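Local coordinates for putative transcriptional regulator protein, LacI family (Rhizobium etli, PDB 3MIZ), which probably acts as a DNA-binding transcription factor of the LacI family, recognising cis-regulatory DNA and repressing transcription, at residues L171-P176 against N182-A187. Sequence-based numbering, arbitrary orientation.
Sequences LGMDGP and NYVFAA
OD2 of D174, in the plane of the Y183 ring and at its edge, accepts a short 2.6 Å hydrogen bond from OH of Y183. The phenol meets OD2 from above the carboxylate plane, 35° out of it. One ring face lies over the backbone of G172 and M173: G172 O sits 3.6 Å above the ring plane, over its centre, and CA of M173 makes an off-centre CH-pi contact 4.2 Å from the ring centroid. With chi1 of 40°, CG of Y183 stands between its own N and carbonyl carbon, folding the ring back across the strand. Y183 N donates to G172 O at 2.9 Å. M173 and N182 form an antiparallel non-hydrogen-bonded pair, pairing the short outermost strand 181-182 with strand 167-174 of the mixed sheet in the periplasmic-binding-protein-like domain; the chain then turns into helix 184-192, with Y183 as N-cap residue. N182 OD1 closes an Asx turn by accepting from V184 N at 3.2 Å, nearly straight at the hydrogen (176°), though V184 N approaches from above the carbonyl plane of N182; OD1 also takes a bond from Q211 NE2. On the face shared by M173 and N182, CE of M173 lies 3.7 Å from ND2 of N182.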
loop_
_atom_site.group_PDB
_atom_site.type_symbol
_atom_site.label_atom_id
_atom_site.label_comp_id
_atom_site.label_asym_id
_atom_site.label_seq_id
_atom_site.Cartn_x
_atom_site.Cartn_y
_atom_site.Cartn_z
ATOM N N LEU A 171 21.572 -3.928 -10.183
ATOM C CA LEU A 171 20.750 -4.185 -9.011
ATOM C C LEU A 171 20.273 -2.819 -8.548
ATOM O O LEU A 171 20.980 -1.821 -8.716
ATOM C CB LEU A 171 21.571 -4.822 -7.885
ATOM C CG LEU A 171 21.975 -6.285 -8.032
ATOM C CD1 LEU A 171 22.923 -6.666 -6.896
ATOM C CD2 LEU A 171 20.732 -7.154 -8.015
ATOM N N GLY A 172 19.080 -2.766 -7.971
ATOM C CA GLY A 172 18.565 -1.504 -7.478
ATOM C C GLY A 172 18.403 -1.558 -5.970
ATOM O O GLY A 172 18.232 -0.536 -5.313
HETATM N N MSE A 173 18.470 -2.762 -5.412
HETATM C CA MSE A 173 18.302 -2.921 -3.979
HETATM C C MSE A 173 18.699 -4.317 -3.547
HETATM O O MSE A 173 18.840 -5.222 -4.370
HETATM C CB MSE A 173 16.841 -2.721 -3.615
HETATM C CG MSE A 173 15.995 -3.841 -4.168
HETATM SE SE MSE A 173 14.156 -3.644 -3.719
HETATM C CE MSE A 173 13.716 -2.167 -4.905
ATOM N N ASP A 174 18.847 -4.486 -2.241
ATOM C CA ASP A 174 19.196 -5.774 -1.662
ATOM C C ASP A 174 18.938 -5.716 -0.168
ATOM O O ASP A 174 18.745 -4.644 0.393
ATOM C CB ASP A 174 20.661 -6.124 -1.948
ATOM C CG ASP A 174 21.625 -5.042 -1.498
ATOM O OD1 ASP A 174 21.620 -4.687 -0.301
ATOM O OD2 ASP A 174 22.400 -4.558 -2.345
ATOM N N GLY A 175 18.925 -6.875 0.475
ATOM C CA GLY A 175 18.673 -6.906 1.901
ATOM C C GLY A 175 17.316 -7.512 2.203
ATOM O O GLY A 175 16.678 -8.081 1.312
ATOM N N PRO A 176 16.846 -7.409 3.454
ATOM C CA PRO A 176 15.546 -7.964 3.845
ATOM C C PRO A 176 14.407 -7.291 3.080
ATOM O O PRO A 176 14.366 -6.069 2.974
ATOM C CB PRO A 176 15.473 -7.663 5.345
ATOM C CG PRO A 176 16.931 -7.565 5.756
ATOM C CD PRO A 176 17.528 -6.803 4.610
ATOM N N ASN A 182 18.280 0.507 -0.343
ATOM C CA ASN A 182 17.733 0.901 -1.637
ATOM C C ASN A 182 18.518 1.998 -2.359
ATOM O O ASN A 182 18.681 3.098 -1.845
ATOM C CB ASN A 182 16.275 1.320 -1.425
ATOM C CG ASN A 182 15.558 1.628 -2.721
ATOM O OD1 ASN A 182 15.994 2.486 -3.491
ATOM N ND2 ASN A 182 14.447 0.932 -2.969
ATOM N N TYR A 183 18.994 1.687 -3.563
ATOM C CA TYR A 183 19.782 2.643 -4.343
ATOM C C TYR A 183 19.328 2.724 -5.797
ATOM O O TYR A 183 20.153 2.874 -6.706
ATOM C CB TYR A 183 21.272 2.264 -4.294
ATOM C CG TYR A 183 21.541 0.774 -4.387
ATOM C CD1 TYR A 183 21.486 -0.030 -3.250
ATOM C CD2 TYR A 183 21.821 0.160 -5.613
ATOM C CE1 TYR A 183 21.700 -1.410 -3.323
ATOM C CE2 TYR A 183 22.038 -1.220 -5.697
ATOM C CZ TYR A 183 21.973 -1.998 -4.544
ATOM O OH TYR A 183 22.170 -3.365 -4.603
ATOM N N VAL A 184 18.018 2.639 -6.015
ATOM C CA VAL A 184 17.469 2.681 -7.370
ATOM C C VAL A 184 17.813 3.992 -8.078
ATOM O O VAL A 184 18.281 3.982 -9.216
ATOM C CB VAL A 184 15.926 2.501 -7.360
ATOM C CG1 VAL A 184 15.402 2.461 -8.778
ATOM C CG2 VAL A 184 15.550 1.207 -6.623
ATOM N N PHE A 185 17.586 5.117 -7.405
ATOM C CA PHE A 185 17.880 6.422 -7.998
ATOM C C PHE A 185 19.340 6.520 -8.450
ATOM O O PHE A 185 19.631 6.943 -9.578
ATOM C CB PHE A 185 17.597 7.543 -6.992
ATOM C CG PHE A 185 17.928 8.918 -7.506
ATOM C CD1 PHE A 185 17.074 9.572 -8.392
ATOM C CD2 PHE A 185 19.112 9.548 -7.125
ATOM C CE1 PHE A 185 17.390 10.827 -8.892
ATOM C CE2 PHE A 185 19.443 10.807 -7.621
ATOM C CZ PHE A 185 18.580 11.450 -8.509
ATOM N N ALA A 186 20.252 6.139 -7.560
ATOM C CA ALA A 186 21.681 6.197 -7.852
ATOM C C ALA A 186 22.070 5.268 -8.992
ATOM O O ALA A 186 22.905 5.621 -9.825
ATOM C CB ALA A 186 22.494 5.862 -6.597
ATOM N N ALA A 187 21.465 4.085 -9.033
ATOM C CA ALA A 187 21.762 3.124 -10.086
ATOM C C ALA A 187 21.246 3.619 -11.437
ATOM O O ALA A 187 21.933 3.504 -12.446
ATOM C CB ALA A 187 21.146 1.774 -9.754
#